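Local coordinates for C2 domain protein (Ramazzottius varieornatus, PDB 7DF2), which binds calcium ions at one end of a C2-type beta sandwich and is found specifically in tardigrades, at residues P61-D66 with A132-G137; K80-F85 with V123-M128. All blocks are in the same frame, centred on the assembly; numbering follows the deposited sequence.

Contact 1 of 2, residues P61-D66 with A132-G137. With CA (calcium ion), chain D; CA (calcium ion), chain C; CA (calcium ion), chain E.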
loop_
_atom_site.group_PDB
_atom_site.type_symbol
_atom_site.label_atom_id
_atom_site.label_comp_id
_atom_site.label_asym_id
_atom_site.label_seq_id
_atom_site.Cartn_x
_atom_site.Cartn_y
_atom_site.Cartn_z
ATOM N N PRO A 61 -12.755 7.834 -18.553
ATOM C CA PRO A 61 -12.644 8.769 -17.429
ATOM C C PRO A 61 -13.457 8.252 -16.255
ATOM O O PRO A 61 -14.454 7.544 -16.434
ATOM C CB PRO A 61 -13.220 10.077 -17.987
ATOM C CG PRO A 61 -14.122 9.653 -19.097
ATOM C CD PRO A 61 -13.486 8.419 -19.697
ATOM N N CYS A 62 -13.010 8.593 -15.041
ATOM C CA CYS A 62 -13.764 8.206 -13.849
ATOM C C CYS A 62 -15.221 8.611 -13.968
ATOM O O CYS A 62 -16.123 7.779 -13.831
ATOM C CB CYS A 62 -13.173 8.859 -12.601
ATOM S SG CYS A 62 -11.581 8.233 -12.127
ATOM N N ASP A 63 -15.458 9.894 -14.239
ATOM C CA ASP A 63 -16.788 10.455 -14.437
ATOM C C ASP A 63 -16.788 11.230 -15.744
ATOM O O ASP A 63 -15.740 11.672 -16.212
ATOM C CB ASP A 63 -17.177 11.393 -13.284
ATOM C CG ASP A 63 -17.282 10.669 -11.953
ATOM O OD1 ASP A 63 -17.641 9.469 -11.955
ATOM O OD2 ASP A 63 -17.011 11.299 -10.904
ATOM N N ILE A 64 -17.974 11.429 -16.322
ATOM C CA ILE A 64 -18.012 12.063 -17.637
ATOM C C ILE A 64 -17.836 13.578 -17.542
ATOM O O ILE A 64 -17.099 14.174 -18.338
ATOM C CB ILE A 64 -19.306 11.696 -18.370
ATOM C CG1 ILE A 64 -19.305 10.190 -18.661
ATOM C CG2 ILE A 64 -19.385 12.506 -19.666
ATOM C CD1 ILE A 64 -20.555 9.699 -19.312
ATOM N N PHE A 65 -18.475 14.219 -16.563
ATOM C CA PHE A 65 -18.526 15.676 -16.507
ATOM C C PHE A 65 -17.764 16.281 -15.340
ATOM O O PHE A 65 -17.769 17.508 -15.193
ATOM C CB PHE A 65 -19.981 16.142 -16.453
ATOM C CG PHE A 65 -20.760 15.771 -17.679
ATOM C CD1 PHE A 65 -20.423 16.309 -18.910
ATOM C CD2 PHE A 65 -21.802 14.862 -17.605
ATOM C CE1 PHE A 65 -21.123 15.957 -20.056
ATOM C CE2 PHE A 65 -22.510 14.509 -18.743
ATOM C CZ PHE A 65 -22.165 15.053 -19.971
ATOM N N ASP A 66 -17.131 15.471 -14.495
ATOM C CA ASP A 66 -16.299 16.025 -13.435
ATOM C C ASP A 66 -15.185 15.030 -13.126
ATOM O O ASP A 66 -15.042 14.003 -13.796
ATOM C CB ASP A 66 -17.153 16.380 -12.210
ATOM C CG ASP A 66 -18.179 15.309 -11.882
ATOM O OD1 ASP A 66 -17.778 14.189 -11.507
ATOM O OD2 ASP A 66 -19.393 15.575 -12.011
ATOM N N ALA A 132 -7.499 1.945 -5.111
ATOM C CA ALA A 132 -8.150 3.220 -5.361
ATOM C C ALA A 132 -9.423 2.980 -6.154
ATOM O O ALA A 132 -9.404 2.269 -7.161
ATOM C CB ALA A 132 -7.223 4.176 -6.125
ATOM N N ILE A 133 -10.528 3.569 -5.702
ATOM C CA ILE A 133 -11.780 3.529 -6.453
ATOM C C ILE A 133 -12.300 4.952 -6.560
ATOM O O ILE A 133 -11.979 5.826 -5.752
ATOM C CB ILE A 133 -12.864 2.612 -5.826
ATOM C CG1 ILE A 133 -13.277 3.120 -4.446
ATOM C CG2 ILE A 133 -12.358 1.191 -5.687
ATOM C CD1 ILE A 133 -14.595 3.862 -4.421
ATOM N N ASP A 134 -13.093 5.179 -7.599
ATOM C CA ASP A 134 -13.856 6.409 -7.751
ATOM C C ASP A 134 -15.243 6.159 -7.176
ATOM O O ASP A 134 -15.925 5.213 -7.585
ATOM C CB ASP A 134 -13.939 6.801 -9.229
ATOM C CG ASP A 134 -15.071 7.774 -9.512
ATOM O OD1 ASP A 134 -15.102 8.830 -8.868
ATOM O OD2 ASP A 134 -15.935 7.486 -10.370
ATOM N N LYS A 135 -15.654 6.982 -6.215
ATOM C CA LYS A 135 -16.989 6.831 -5.655
ATOM C C LYS A 135 -18.031 7.308 -6.657
ATOM O O LYS A 135 -17.910 8.401 -7.223
ATOM C CB LYS A 135 -17.117 7.619 -4.354
ATOM C CG LYS A 135 -16.273 7.078 -3.223
ATOM C CD LYS A 135 -16.487 7.897 -1.961
ATOM C CE LYS A 135 -16.095 9.349 -2.185
ATOM N NZ LYS A 135 -14.626 9.490 -2.366
ATOM N N ASP A 136 -19.050 6.486 -6.873
ATOM C CA ASP A 136 -20.218 6.833 -7.680
ATOM C C ASP A 136 -21.438 6.638 -6.783
ATOM O O ASP A 136 -22.199 5.678 -6.949
ATOM C CB ASP A 136 -20.318 5.951 -8.953
ATOM C CG ASP A 136 -19.327 6.350 -10.033
ATOM O OD1 ASP A 136 -18.859 7.500 -10.027
ATOM O OD2 ASP A 136 -19.040 5.501 -10.911
ATOM N N GLY A 137 -21.587 7.523 -5.804
ATOM C CA GLY A 137 -22.611 7.347 -4.789
ATOM C C GLY A 137 -22.412 6.051 -4.034
ATOM O O GLY A 137 -21.364 5.813 -3.428
HETATM CA CA CA D . -17.446 9.429 -9.297
HETATM CA CA CA C . -17.467 7.066 -12.082
HETATM CA CA CA E . -16.656 13.306 -9.679
HETATM O O HOH W 1 -19.120 6.870 -13.808
HETATM O O HOH W 2 -19.628 10.455 -9.180
HETATM O O HOH W 3 -18.728 13.857 -8.493
#
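C62 and D134 form the nearest backbone approach, their CA atoms 6.4 Å apart, where the irregular loop 61-66 faces the last residues of the strand that ends at D136. The two backbones do not pair; two calcium ions, those of chains C and D, tie them together. D63 touches all three ions. With CG anti to its own carbonyl carbon (chi1 -64°), its carboxylate extends from the loop: OD1 joins the calcium ions of chains C and D, while OD2 joins those of chains D and E. D134 comes from the strand with CG anti to the backbone N (chi1 161°) and grips the chain D calcium with both oxygens, OD1 at 2.5 Å; its OD2 also reaches the chain C calcium at 2.3 Å. D136 does the reverse, holding the chain C calcium with both oxygens and sharing OD1 with the chain D ion. D63 OD1, D134 OD2 and D136 OD1 thus form a triple bridge between two metals, and D63 OD1 lies only 3.0 Å from D136 OD1, a crowding of carboxylates that the calcium charges probably make tolerable. Backbone carbonyls add to the shell: C62 O binds the chain C calcium at 2.3 Å, and K135 O the chain D ion. D66 OD1 meets the chain E calcium, held in this contact from the loop alone, and each ion also carries a water. Behind the metals, C62 CB packs 3.8 Å from D134 CG. D69 and D141 supply further ligands, K67 O and N103 complete more of the chain E site, and the C62-C68 disulfide ties the loop to itself. Strand 121-136 lies between strands 70-77 and 139-150 in the sheet, with D134 and D141 joined by backbone hydrogen bonding.

Contact 2 of 2, residues K80-F85 with V123-M128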
loop_
_atom_site.group_PDB
_atom_site.type_symbol
_atom_site.label_atom_id
_atom_site.label_comp_id
_atom_site.label_asym_id
_atom_site.label_seq_id
_atom_site.Cartn_x
_atom_site.Cartn_y
_atom_site.Cartn_z
ATOM N N LYS A 80 0.312 -12.682 2.820
ATOM C CA LYS A 80 -0.128 -13.256 1.541
ATOM C C LYS A 80 0.328 -12.427 0.337
ATOM O O LYS A 80 -0.476 -12.089 -0.538
ATOM C CB LYS A 80 -1.648 -13.411 1.552
ATOM C CG LYS A 80 -2.188 -14.221 2.725
ATOM C CD LYS A 80 -1.926 -15.709 2.520
ATOM C CE LYS A 80 -2.807 -16.591 3.401
ATOM N NZ LYS A 80 -2.325 -18.012 3.419
ATOM N N PRO A 81 1.631 -12.130 0.231
ATOM C CA PRO A 81 2.076 -11.155 -0.775
ATOM C C PRO A 81 1.874 -11.610 -2.207
ATOM O O PRO A 81 1.856 -10.766 -3.112
ATOM C CB PRO A 81 3.564 -10.984 -0.467
ATOM C CG PRO A 81 3.958 -12.280 0.140
ATOM C CD PRO A 81 2.775 -12.688 0.976
ATOM N N ASN A 82 1.736 -12.906 -2.448
ATOM C CA ASN A 82 1.578 -13.409 -3.801
ATOM C C ASN A 82 0.130 -13.684 -4.164
ATOM O O ASN A 82 -0.145 -14.026 -5.318
ATOM C CB ASN A 82 2.413 -14.671 -3.979
ATOM C CG ASN A 82 3.888 -14.408 -3.818
ATOM O OD1 ASN A 82 4.420 -13.435 -4.358
ATOM N ND2 ASN A 82 4.560 -15.261 -3.057
ATOM N N ASN A 83 -0.798 -13.526 -3.227
ATOM C CA ASN A 83 -2.191 -13.855 -3.478
ATOM C C ASN A 83 -2.920 -12.689 -4.134
ATOM O O ASN A 83 -2.482 -11.536 -4.079
ATOM C CB ASN A 83 -2.911 -14.247 -2.193
ATOM C CG ASN A 83 -2.503 -15.614 -1.693
ATOM O OD1 ASN A 83 -1.482 -16.151 -2.101
ATOM N ND2 ASN A 83 -3.307 -16.185 -0.810
ATOM N N ASP A 84 -4.056 -13.010 -4.751
ATOM C CA ASP A 84 -4.848 -12.007 -5.448
ATOM C C ASP A 84 -5.343 -10.934 -4.485
ATOM O O ASP A 84 -5.517 -11.174 -3.287
ATOM C CB ASP A 84 -6.058 -12.654 -6.123
ATOM C CG ASP A 84 -5.686 -13.464 -7.339
ATOM O OD1 ASP A 84 -6.553 -14.228 -7.814
ATOM O OD2 ASP A 84 -4.539 -13.337 -7.819
ATOM N N PHE A 85 -5.593 -9.746 -5.034
ATOM C CA PHE A 85 -6.270 -8.707 -4.274
ATOM C C PHE A 85 -7.654 -9.186 -3.857
ATOM O O PHE A 85 -8.320 -9.938 -4.576
ATOM C CB PHE A 85 -6.371 -7.425 -5.099
ATOM C CG PHE A 85 -5.168 -6.540 -4.976
ATOM C CD1 PHE A 85 -5.103 -5.582 -3.977
ATOM C CD2 PHE A 85 -4.102 -6.669 -5.856
ATOM C CE1 PHE A 85 -4.003 -4.760 -3.856
ATOM C CE2 PHE A 85 -2.984 -5.853 -5.738
ATOM C CZ PHE A 85 -2.933 -4.901 -4.739
ATOM N N VAL A 123 9.807 -13.671 7.130
ATOM C CA VAL A 123 9.194 -13.350 5.847
ATOM C C VAL A 123 10.280 -13.139 4.807
ATOM O O VAL A 123 11.400 -12.719 5.117
ATOM C CB VAL A 123 8.279 -12.105 5.917
ATOM C CG1 VAL A 123 7.102 -12.354 6.846
ATOM C CG2 VAL A 123 9.075 -10.877 6.347
ATOM N N ARG A 124 9.933 -13.438 3.554
ATOM C CA ARG A 124 10.787 -13.154 2.410
ATOM C C ARG A 124 10.288 -11.999 1.562
ATOM O O ARG A 124 11.096 -11.347 0.901
ATOM C CB ARG A 124 10.919 -14.395 1.516
ATOM C CG ARG A 124 11.562 -15.578 2.217
ATOM C CD ARG A 124 11.707 -16.767 1.290
ATOM N NE ARG A 124 12.028 -17.986 2.028
ATOM C CZ ARG A 124 13.264 -18.362 2.344
ATOM N NH1 ARG A 124 13.461 -19.485 3.019
ATOM N NH2 ARG A 124 14.302 -17.613 1.987
ATOM N N LYS A 125 8.984 -11.732 1.573
ATOM C CA LYS A 125 8.386 -10.675 0.766
ATOM C C LYS A 125 7.245 -10.048 1.546
ATOM O O LYS A 125 6.406 -10.763 2.101
ATOM C CB LYS A 125 7.843 -11.229 -0.560
ATOM C CG LYS A 125 8.834 -11.227 -1.697
ATOM C CD LYS A 125 8.125 -11.148 -3.034
ATOM C CE LYS A 125 7.271 -12.368 -3.267
ATOM N NZ LYS A 125 6.900 -12.470 -4.696
ATOM N N ILE A 126 7.192 -8.720 1.568
ATOM C CA ILE A 126 6.074 -7.993 2.156
ATOM C C ILE A 126 5.448 -7.145 1.061
ATOM O O ILE A 126 6.143 -6.370 0.395
ATOM C CB ILE A 126 6.527 -7.115 3.336
ATOM C CG1 ILE A 126 7.044 -7.995 4.478
ATOM C CG2 ILE A 126 5.398 -6.217 3.822
ATOM C CD1 ILE A 126 7.684 -7.211 5.602
ATOM N N ALA A 127 4.145 -7.287 0.878
ATOM C CA ALA A 127 3.438 -6.605 -0.200
ATOM C C ALA A 127 2.799 -5.332 0.334
ATOM O O ALA A 127 1.903 -5.392 1.182
ATOM C CB ALA A 127 2.381 -7.514 -0.813
ATOM N N MET A 128 3.261 -4.188 -0.154
ATOM C CA MET A 128 2.535 -2.940 0.053
ATOM C C MET A 128 1.353 -2.940 -0.911
ATOM O O MET A 128 1.548 -3.072 -2.124
ATOM C CB MET A 128 3.451 -1.746 -0.195
ATOM C CG MET A 128 4.571 -1.640 0.829
ATOM S SD MET A 128 5.583 -0.174 0.565
ATOM C CE MET A 128 6.612 -0.654 -0.814
#
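K125 reaches from strand 121-136 to the turn at P81 and N82. Its CB lies 4.1 Å from P81 CG, on the flank of the proline ring, and its backbone O is nearer still to that CG, at 3.5 Å. CG and CD carry the chain onward; the bend at chi3 (-64°) then turns the tip to N82. CE comes 3.2 Å from N82 OD1, and NZ ends the chain in a 2.7 Å hydrogen bond to the same oxygen. NZ lies in the plane of the amide, on a lone pair, with a C=O...N angle of 138°, and the two side chains cross at about a right angle. With an alanine here, N82 OD1 would probably lose its lysine donor and the CE contact, and the amide would be freer to turn. Two residues along the strand, A127 CB packs 3.7 Å from P81 CB, so the proline rests on the side chains of both alternate residues. The chain K80-N83 folds as a type I beta turn, closed by the hydrogen bond from N83 N to K80 O, with P81 in its second position, where the proline ring suits the backbone. The side chain of R129 hydrogen-bonds, through NH2, to the carbonyl oxygens of K80 and N83. The arrangement is a surface turn laid on a sheet strand of the C2 beta sandwich, just beyond strand 70-77, away from the calcium sites.

Overall arrangement
Contacts 1 and 2 share strand 121-136, with contact 2 near its beginning and contact 1 at its end; their centres are about 29 Å apart and they do not touch otherwise. Along the chain the order is 61-66, 80-85, 123-128 and 132-137, so both segments of contact 2 fall between the two of contact 1. Strand 70-77, which pairs with 121-136, lies between the loops of the two contacts. The sandwich thus uses one strand for two tasks: contact 1 gathers calcium at one end of the domain, as in calcium-binding C2 domains, while contact 2 fastens a surface turn much nearer the centre of the chain.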